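Lysine/ornithine decarboxylase (Selenomonas ruminantium, PDB 5GJO) decarboxylates both L-lysine and L-ornithine, giving cadaverine and putrescine, with pyridoxal 5'-phosphate as cofactor. Local coordinates at residues A[87-99]-A[111-125]. The protein carries 2 engineered substitutions. Sequence-based numbering, arbitrary orientation.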
ATOM      1  N   ASP A  87       0.512 -28.638  -7.396  1.00 20.81           N
ATOM      2  CA  ASP A  87       0.835 -28.878  -8.798  1.00 21.65           C
ATOM      3  C   ASP A  87       0.239 -27.766  -9.688  1.00 19.90           C
ATOM      4  O   ASP A  87      -0.869 -27.304  -9.418  1.00 17.21           O
ATOM      5  CB  ASP A  87       0.224 -30.220  -9.266  1.00 24.30           C
ATOM      6  CG  ASP A  87       0.825 -30.690 -10.632  1.00 35.46           C
ATOM      7  OD1 ASP A  87       2.059 -30.982 -10.649  1.00 39.65           O
ATOM      8  OD2 ASP A  87       0.108 -30.727 -11.682  1.00 38.64           O
ATOM      9  N   GLY A  88       0.921 -27.428 -10.748  1.00 21.28           N
ATOM     10  CA  GLY A  88       0.366 -26.491 -11.756  1.00 20.45           C
ATOM     11  C   GLY A  88      -0.946 -26.830 -12.357  1.00 19.57           C
ATOM     12  O   GLY A  88      -1.726 -25.932 -12.788  1.00 18.85           O
ATOM     13  N   SER A  89      -1.260 -28.115 -12.427  1.00 18.74           N
ATOM     14  CA  SER A  89      -2.552 -28.576 -12.831  1.00 20.51           C
ATOM     15  C   SER A  89      -3.743 -28.084 -11.990  1.00 18.42           C
ATOM     16  O   SER A  89      -4.860 -28.142 -12.449  1.00 18.38           O
ATOM     17  CB  SER A  89      -2.607 -30.135 -12.847  1.00 22.25           C
ATOM     18  OG  SER A  89      -2.596 -30.623 -11.498  1.00 23.08           O
ATOM     19  N   GLN A  90      -3.481 -27.618 -10.767  1.00 16.41           N
ATOM     20  CA  GLN A  90      -4.540 -27.136  -9.863  1.00 16.66           C
ATOM     21  C   GLN A  90      -4.651 -25.597  -9.986  1.00 17.46           C
ATOM     22  O   GLN A  90      -5.438 -25.018  -9.224  1.00 17.53           O
ATOM     23  CB  GLN A  90      -4.214 -27.434  -8.428  1.00 20.25           C
ATOM     24  CG  GLN A  90      -4.040 -28.911  -8.132  1.00 22.67           C
ATOM     25  CD  GLN A  90      -5.217 -29.720  -8.472  1.00 25.34           C
ATOM     26  OE1 GLN A  90      -6.211 -29.655  -7.788  1.00 31.24           O
ATOM     27  NE2 GLN A  90      -5.154 -30.442  -9.621  1.00 27.82           N
ATOM     28  N   MET A  91      -3.953 -24.969 -10.917  1.00 17.31           N
ATOM     29  CA  MET A  91      -3.969 -23.523 -10.999  1.00 16.12           C
ATOM     30  C   MET A  91      -4.607 -22.995 -12.276  1.00 18.16           C
ATOM     31  O   MET A  91      -4.548 -23.626 -13.301  1.00 18.30           O
ATOM     32  CB  MET A  91      -2.561 -22.968 -10.881  1.00 15.52           C
ATOM     33  CG  MET A  91      -1.752 -23.468  -9.682  1.00 16.64           C
ATOM     34  SD  MET A  91      -0.081 -22.811  -9.689  1.00 18.38           S
ATOM     35  CE  MET A  91       0.789 -23.932  -8.609  1.00 17.89           C
ATOM     36  N   ILE A  92      -5.234 -21.839 -12.170  1.00 15.49           N
ATOM     37  CA  ILE A  92      -5.589 -21.019 -13.330  1.00 14.36           C
ATOM     38  C   ILE A  92      -4.864 -19.708 -13.226  1.00 15.22           C
ATOM     39  O   ILE A  92      -4.884 -19.048 -12.194  1.00 14.43           O
ATOM     40  CB  ILE A  92      -7.099 -20.830 -13.510  1.00 13.94           C
ATOM     41  CG1 ILE A  92      -7.356 -20.101 -14.849  1.00 13.70           C
ATOM     42  CG2 ILE A  92      -7.764 -20.162 -12.373  1.00 15.09           C
ATOM     43  CD1 ILE A  92      -8.813 -20.001 -15.234  1.00 15.53           C
ATOM     44  N   TYR A  93      -4.134 -19.346 -14.266  1.00 14.84           N
ATOM     45  CA  TYR A  93      -3.475 -18.048 -14.293  1.00 14.02           C
ATOM     46  C   TYR A  93      -4.494 -17.096 -14.922  1.00 16.83           C
ATOM     47  O   TYR A  93      -4.549 -16.932 -16.126  1.00 15.83           O
ATOM     48  CB  TYR A  93      -2.159 -18.142 -15.071  1.00 15.92           C
ATOM     49  CG  TYR A  93      -1.260 -16.923 -15.117  1.00 14.91           C
ATOM     50  CD1 TYR A  93      -1.466 -15.827 -14.307  1.00 16.18           C
ATOM     51  CD2 TYR A  93      -0.190 -16.885 -15.974  1.00 15.31           C
ATOM     52  CE1 TYR A  93      -0.635 -14.730 -14.365  1.00 13.87           C
ATOM     53  CE2 TYR A  93       0.635 -15.793 -16.055  1.00 15.65           C
ATOM     54  CZ  TYR A  93       0.416 -14.717 -15.243  1.00 16.63           C
ATOM     55  OH  TYR A  93       1.255 -13.661 -15.327  1.00 18.41           O
ATOM     56  N   ALA A  94      -5.320 -16.512 -14.064  1.00 15.10           N
ATOM     57  CA  ALA A  94      -6.456 -15.692 -14.494  1.00 14.60           C
ATOM     58  C   ALA A  94      -6.210 -14.183 -14.483  1.00 15.19           C
ATOM     59  O   ALA A  94      -7.183 -13.392 -14.428  1.00 19.21           O
ATOM     60  CB  ALA A  94      -7.637 -15.994 -13.632  1.00 15.25           C
ATOM     61  N   ASN A  95      -4.988 -13.784 -14.557  1.00 15.23           N
ATOM     62  CA  ASN A  95      -4.687 -12.394 -14.895  1.00 14.90           C
ATOM     63  C   ASN A  95      -4.776 -12.311 -16.412  1.00 15.87           C
ATOM     64  O   ASN A  95      -3.974 -12.988 -17.112  1.00 15.54           O
ATOM     65  CB  ASN A  95      -3.360 -12.051 -14.416  1.00 16.40           C
ATOM     66  CG  ASN A  95      -3.081 -10.558 -14.442  1.00 17.98           C
ATOM     67  OD1 ASN A  95      -3.560  -9.832 -15.329  1.00 18.26           O
ATOM     68  ND2 ASN A  95      -2.359 -10.073 -13.398  1.00 16.21           N
ATOM     69  N   PRO A  96      -5.737 -11.528 -16.914  1.00 14.74           N
ATOM     70  CA  PRO A  96      -5.874 -11.488 -18.370  1.00 15.39           C
ATOM     71  C   PRO A  96      -4.653 -10.920 -19.077  1.00 15.78           C
ATOM     72  O   PRO A  96      -4.570 -11.176 -20.282  1.00 17.39           O
ATOM     73  CB  PRO A  96      -7.107 -10.569 -18.598  1.00 15.37           C
ATOM     74  CG  PRO A  96      -7.816 -10.577 -17.309  1.00 16.85           C
ATOM     75  CD  PRO A  96      -6.741 -10.688 -16.268  1.00 15.63           C
ATOM     76  N   VAL A  97      -3.816 -10.113 -18.435  1.00 14.52           N
ATOM     77  CA  VAL A  97      -2.675  -9.520 -19.064  1.00 16.38           C
ATOM     78  C   VAL A  97      -1.463  -9.958 -18.351  1.00 17.52           C
ATOM     79  O   VAL A  97      -1.072  -9.379 -17.364  1.00 16.50           O
ATOM     80  CB  VAL A  97      -2.762  -7.998 -19.194  1.00 16.89           C
ATOM     81  CG1 VAL A  97      -1.527  -7.465 -19.970  1.00 18.28           C
ATOM     82  CG2 VAL A  97      -4.066  -7.616 -19.879  1.00 18.15           C
ATOM     83  N   LYS A  98      -0.773 -10.933 -18.917  1.00 17.46           N
ATOM     84  CA  LYS A  98       0.352 -11.565 -18.210  1.00 19.16           C
ATOM     85  C   LYS A  98       1.694 -10.924 -18.469  1.00 23.23           C
ATOM     86  O   LYS A  98       1.877 -10.370 -19.541  1.00 22.71           O
ATOM     87  CB  LYS A  98       0.357 -13.018 -18.585  1.00 19.21           C
ATOM     88  CG  LYS A  98      -0.931 -13.716 -18.182  1.00 18.42           C
ATOM     89  CD  LYS A  98      -1.197 -14.950 -19.046  1.00 18.46           C
ATOM     90  CE  LYS A  98      -2.662 -15.314 -19.107  1.00 19.21           C
ATOM     91  NZ  LYS A  98      -3.479 -14.149 -19.596  1.00 19.77           N
ATOM     92  N   ASP A  99       2.621 -10.985 -17.529  1.00 26.26           N
ATOM     93  CA  ASP A  99       3.959 -10.467 -17.767  1.00 28.21           C
ATOM     94  C   ASP A  99       4.940 -11.603 -18.024  1.00 25.90           C
ATOM     95  O   ASP A  99       4.585 -12.753 -17.967  1.00 26.84           O
ATOM     96  CB  ASP A  99       4.430  -9.506 -16.673  1.00 30.88           C
ATOM     97  CG  ASP A  99       4.708 -10.200 -15.366  1.00 26.56           C
ATOM     98  OD1 ASP A  99       4.584 -11.416 -15.317  1.00 28.22           O
ATOM     99  OD2 ASP A  99       5.057  -9.529 -14.395  1.00 27.88           O
ATOM    100  N   VAL A 111       1.467 -24.922 -15.511  1.00 19.37           N
ATOM    101  CA  VAL A 111       0.191 -24.251 -15.403  1.00 19.05           C
ATOM    102  C   VAL A 111      -0.241 -24.059 -16.838  1.00 22.32           C
ATOM    103  O   VAL A 111       0.444 -23.423 -17.600  1.00 26.16           O
ATOM    104  CB  VAL A 111       0.322 -22.870 -14.765  1.00 18.42           C
ATOM    105  CG1 VAL A 111      -1.000 -22.141 -14.842  1.00 20.11           C
ATOM    106  CG2 VAL A 111       0.792 -22.964 -13.327  1.00 17.59           C
ATOM    107  N   ARG A 112      -1.364 -24.648 -17.200  1.00 23.63           N
ATOM    108  CA  ARG A 112      -1.844 -24.555 -18.565  1.00 28.61           C
ATOM    109  C   ARG A 112      -3.324 -24.204 -18.700  1.00 29.03           C
ATOM    110  O   ARG A 112      -4.004 -24.727 -19.558  1.00 25.44           O
ATOM    111  CB  ARG A 112      -1.475 -25.811 -19.359  1.00 31.48           C
ATOM    112  CG  ARG A 112      -1.857 -27.129 -18.714  1.00 34.57           C
ATOM    113  CD  ARG A 112      -1.601 -28.300 -19.651  1.00 37.33           C
ATOM    114  NE  ARG A 112      -2.237 -28.089 -20.948  1.00 36.99           N
ATOM    115  CZ  ARG A 112      -3.531 -28.249 -21.197  1.00 36.03           C
ATOM    116  NH1 ARG A 112      -4.013 -27.998 -22.410  1.00 35.81           N
ATOM    117  NH2 ARG A 112      -4.353 -28.640 -20.239  1.00 34.25           N
ATOM    118  N   ARG A 113      -3.815 -23.327 -17.829  1.00 22.52           N
ATOM    119  CA  ARG A 113      -5.238 -22.889 -17.897  1.00 19.10           C
ATOM    120  C   ARG A 113      -5.072 -21.392 -17.689  1.00 17.75           C
ATOM    121  O   ARG A 113      -4.470 -20.977 -16.650  1.00 16.45           O
ATOM    122  CB  ARG A 113      -6.024 -23.555 -16.808  1.00 18.80           C
ATOM    123  CG  ARG A 113      -7.473 -23.217 -16.799  1.00 19.33           C
ATOM    124  CD  ARG A 113      -8.134 -24.020 -15.708  1.00 23.68           C
ATOM    125  NE  ARG A 113      -9.560 -23.902 -15.674  1.00 21.95           N
ATOM    126  CZ  ARG A 113     -10.436 -24.794 -16.157  1.00 25.07           C
ATOM    127  NH1 ARG A 113     -10.030 -25.873 -16.795  1.00 23.45           N
ATOM    128  NH2 ARG A 113     -11.734 -24.593 -16.024  1.00 23.28           N
ATOM    129  N   PHE A 114      -5.537 -20.616 -18.653  1.00 16.56           N
ATOM    130  CA  PHE A 114      -5.329 -19.180 -18.726  1.00 17.64           C
ATOM    131  C   PHE A 114      -6.662 -18.514 -19.023  1.00 14.40           C
ATOM    132  O   PHE A 114      -7.506 -19.116 -19.611  1.00 14.28           O
ATOM    133  CB  PHE A 114      -4.413 -18.822 -19.903  1.00 18.91           C
ATOM    134  CG  PHE A 114      -2.986 -19.290 -19.783  1.00 21.99           C
ATOM    135  CD1 PHE A 114      -2.393 -19.483 -18.576  1.00 23.44           C
ATOM    136  CD2 PHE A 114      -2.231 -19.480 -20.921  1.00 25.07           C
ATOM    137  CE1 PHE A 114      -1.093 -19.891 -18.479  1.00 24.61           C
ATOM    138  CE2 PHE A 114      -0.929 -19.884 -20.842  1.00 27.78           C
ATOM    139  CZ  PHE A 114      -0.361 -20.095 -19.608  1.00 29.65           C
ATOM    140  N   THR A 115      -6.810 -17.273 -18.596  1.00 15.41           N
ATOM    141  CA  THR A 115      -7.843 -16.344 -19.162  1.00 14.22           C
ATOM    142  C   THR A 115      -7.225 -15.295 -20.005  1.00 13.65           C
ATOM    143  O   THR A 115      -6.073 -14.990 -19.892  1.00 15.67           O
ATOM    144  CB  THR A 115      -8.794 -15.724 -18.073  1.00 15.15           C
ATOM    145  OG1 THR A 115      -8.051 -14.779 -17.342  1.00 16.15           O
ATOM    146  CG2 THR A 115      -9.278 -16.795 -17.116  1.00 14.23           C
ATOM    147  N   PHE A 116      -8.037 -14.735 -20.893  1.00 14.43           N
ATOM    148  CA  PHE A 116      -7.647 -13.593 -21.688  1.00 14.58           C
ATOM    149  C   PHE A 116      -8.858 -12.784 -22.160  1.00 12.68           C
ATOM    150  O   PHE A 116      -9.949 -13.272 -22.190  1.00 15.12           O
ATOM    151  CB  PHE A 116      -6.775 -14.014 -22.869  1.00 15.92           C
ATOM    152  CG  PHE A 116      -7.527 -14.672 -23.981  1.00 15.84           C
ATOM    153  CD1 PHE A 116      -8.210 -15.844 -23.774  1.00 15.51           C
ATOM    154  CD2 PHE A 116      -7.530 -14.122 -25.249  1.00 15.50           C
ATOM    155  CE1 PHE A 116      -8.885 -16.456 -24.809  1.00 17.38           C
ATOM    156  CE2 PHE A 116      -8.210 -14.717 -26.274  1.00 15.32           C
ATOM    157  CZ  PHE A 116      -8.890 -15.877 -26.058  1.00 17.09           C
ATOM    158  N   ASP A 117      -8.623 -11.524 -22.476  1.00 13.44           N
ATOM    159  CA  ASP A 117      -9.677 -10.656 -22.967  1.00 15.02           C
ATOM    160  C   ASP A 117      -9.272  -9.775 -24.144  1.00 16.26           C
ATOM    161  O   ASP A 117      -9.973  -8.859 -24.470  1.00 17.03           O
ATOM    162  CB  ASP A 117     -10.277  -9.811 -21.834  1.00 17.99           C
ATOM    163  CG  ASP A 117      -9.280  -8.852 -21.211  1.00 17.54           C
ATOM    164  OD1 ASP A 117      -8.261  -8.554 -21.823  1.00 18.52           O
ATOM    165  OD2 ASP A 117      -9.540  -8.388 -20.099  1.00 17.25           O
ATOM    166  N   ASP A 118      -8.123 -10.039 -24.739  1.00 15.87           N
ATOM    167  CA  ASP A 118      -7.625  -9.180 -25.817  1.00 17.37           C
ATOM    168  C   ASP A 118      -6.878  -9.946 -26.902  1.00 18.24           C
ATOM    169  O   ASP A 118      -6.220 -10.915 -26.605  1.00 17.22           O
ATOM    170  CB  ASP A 118      -6.706  -8.112 -25.252  1.00 16.06           C
ATOM    171  CG  ASP A 118      -6.535  -6.949 -26.188  1.00 19.74           C
ATOM    172  OD1 ASP A 118      -7.356  -6.022 -26.107  1.00 21.40           O
ATOM    173  OD2 ASP A 118      -5.603  -6.975 -26.999  1.00 19.20           O
ATOM    174  N   PRO A 119      -6.920  -9.481 -28.146  1.00 18.73           N
ATOM    175  CA  PRO A 119      -6.108 -10.232 -29.139  1.00 19.09           C
ATOM    176  C   PRO A 119      -4.624 -10.127 -28.902  1.00 19.68           C
ATOM    177  O   PRO A 119      -3.889 -11.056 -29.240  1.00 20.91           O
ATOM    178  CB  PRO A 119      -6.533  -9.593 -30.475  1.00 20.32           C
ATOM    179  CG  PRO A 119      -7.303  -8.383 -30.172  1.00 22.35           C
ATOM    180  CD  PRO A 119      -7.798  -8.440 -28.754  1.00 18.76           C
ATOM    181  N   SER A 120      -4.154  -9.061 -28.234  1.00 17.77           N
ATOM    182  CA  SER A 120      -2.741  -8.909 -27.972  1.00 20.29           C
ATOM    183  C   SER A 120      -2.147  -9.935 -26.980  1.00 19.84           C
ATOM    184  O   SER A 120      -0.962 -10.060 -26.839  1.00 19.83           O
ATOM    185  CB  SER A 120      -2.458  -7.507 -27.531  1.00 23.04           C
ATOM    186  OG  SER A 120      -2.861  -7.188 -26.183  1.00 21.27           O
ATOM    187  N   GLU A 121      -3.019 -10.643 -26.275  1.00 17.40           N
ATOM    188  CA  GLU A 121      -2.621 -11.676 -25.312  1.00 16.69           C
ATOM    189  C   GLU A 121      -2.327 -13.044 -25.933  1.00 18.54           C
ATOM    190  O   GLU A 121      -1.667 -13.873 -25.353  1.00 17.94           O
ATOM    191  CB  GLU A 121      -3.707 -11.841 -24.260  1.00 15.85           C
ATOM    192  CG  GLU A 121      -3.263 -12.580 -22.997  1.00 17.46           C
ATOM    193  CD  GLU A 121      -2.298 -11.799 -22.125  1.00 17.33           C
ATOM    194  OE1 GLU A 121      -2.004 -10.647 -22.459  1.00 19.93           O
ATOM    195  OE2 GLU A 121      -1.840 -12.346 -21.116  1.00 17.29           O
ATOM    196  N   ILE A 122      -2.864 -13.268 -27.120  1.00 19.35           N
ATOM    197  CA  ILE A 122      -2.889 -14.617 -27.695  1.00 19.57           C
ATOM    198  C   ILE A 122      -1.471 -15.069 -28.009  1.00 20.03           C
ATOM    199  O   ILE A 122      -1.036 -16.186 -27.608  1.00 20.72           O
ATOM    200  CB  ILE A 122      -3.764 -14.638 -28.945  1.00 17.68           C
ATOM    201  CG1 ILE A 122      -5.227 -14.439 -28.590  1.00 17.74           C
ATOM    202  CG2 ILE A 122      -3.563 -15.994 -29.728  1.00 20.99           C
ATOM    203  CD1 ILE A 122      -6.170 -14.277 -29.778  1.00 18.40           C
ATOM    204  N   ASP A 123      -0.719 -14.258 -28.755  1.00 22.83           N
ATOM    205  CA  ASP A 123       0.646 -14.711 -29.118  1.00 23.87           C
ATOM    206  C   ASP A 123       1.582 -14.951 -27.933  1.00 23.79           C
ATOM    207  O   ASP A 123       2.360 -15.914 -27.951  1.00 23.83           O
ATOM    208  CB  ASP A 123       1.311 -13.809 -30.145  1.00 27.74           C
ATOM    209  CG  ASP A 123       0.641 -13.945 -31.557  1.00 35.87           C
ATOM    210  OD1 ASP A 123      -0.226 -14.849 -31.762  1.00 37.45           O
ATOM    211  OD2 ASP A 123       0.958 -13.097 -32.447  1.00 39.67           O
ATOM    212  N   LYS A 124       1.507 -14.120 -26.900  1.00 20.74           N
ATOM    213  CA  LYS A 124       2.251 -14.298 -25.646  1.00 20.16           C
ATOM    214  C   LYS A 124       1.916 -15.675 -25.050  1.00 19.53           C
ATOM    215  O   LYS A 124       2.846 -16.392 -24.643  1.00 24.72           O
ATOM    216  CB  LYS A 124       1.868 -13.204 -24.575  1.00 22.59           C
ATOM    217  CG  LYS A 124       2.313 -11.801 -24.855  1.00 27.90           C
ATOM    218  CD  LYS A 124       1.507 -10.701 -24.061  1.00 27.41           C
ATOM    219  CE  LYS A 124       1.555 -10.891 -22.595  1.00 27.01           C
ATOM    220  NZ  LYS A 124       0.779  -9.828 -21.835  1.00 24.75           N
ATOM    221  N   MET A 125       0.626 -16.027 -24.956  1.00 21.05           N
ATOM    222  CA  MET A 125       0.190 -17.280 -24.341  1.00 20.04           C
ATOM    223  C   MET A 125       0.638 -18.511 -25.198  1.00 24.08           C
ATOM    224  O   MET A 125       1.138 -19.533 -24.681  1.00 21.35           O
ATOM    225  CB  MET A 125      -1.293 -17.334 -24.176  1.00 21.25           C
ATOM    226  CG  MET A 125      -1.851 -16.365 -23.089  1.00 20.00           C
ATOM    227  SD  MET A 125      -3.570 -16.611 -22.761  1.00 19.35           S
ATOM    228  CE  MET A 125      -4.330 -16.126 -24.312  1.00 17.44           C
TER
HETATM  229  O   HOH W   1      -3.184 -25.467 -15.033  1.00 22.46           O
HETATM  230  O   HOH W   2      -9.714 -13.256 -15.485  1.00 16.75           O
HETATM  231  O   HOH W   3      -6.067 -10.227 -22.417  1.00 16.31           O
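K98 and E121 meet just past the C-terminal ends of strands 91-93 and 113-116, neighbouring parallel strands of the PLP-binding TIM barrel. The helix 100-109 joins these strands in a beta-alpha-beta crossover. K98 NZ lies 2.9 Å from E121 OE2 in a salt bridge. E121 OE2 also accepts K98 N at 2.8 Å, so one oxygen grips both the backbone N and the side-chain amine of K98. K98 N meets OE2 on its syn side, NZ on its anti side. K98 NZ also donates to T115 O at 2.7 Å, almost straight in line with the carbonyl, and to N95 O within segment 87-99. Bending at chi4 (56°) turns the amine to these oxygens. K98 CG lies over one face of the Y93 ring. The other oxygen, E121 OE1, pairs with K124 NZ, which donates to K98 O at 2.6 Å. Replacing E121 by an alanine would probably leave K98 N without this acceptor and the two ammonium groups without their shared counter-charge. K124 NZ also bonds I273 O of the second subunit, so the network reaches the dimer interface. Along the strands, Y93 N donates to R113 O at 2.9 Å, and T115 N bonds Y93 O weakly. I92 CG1 packs on R113 CG at 3.7 Å, and the guanidinium beyond forms a salt bridge with D214. A94 touches the cofactor. Beside it, a water donates to A94 O at 2.7 Å and lies 2.9 Å from T115 OG1.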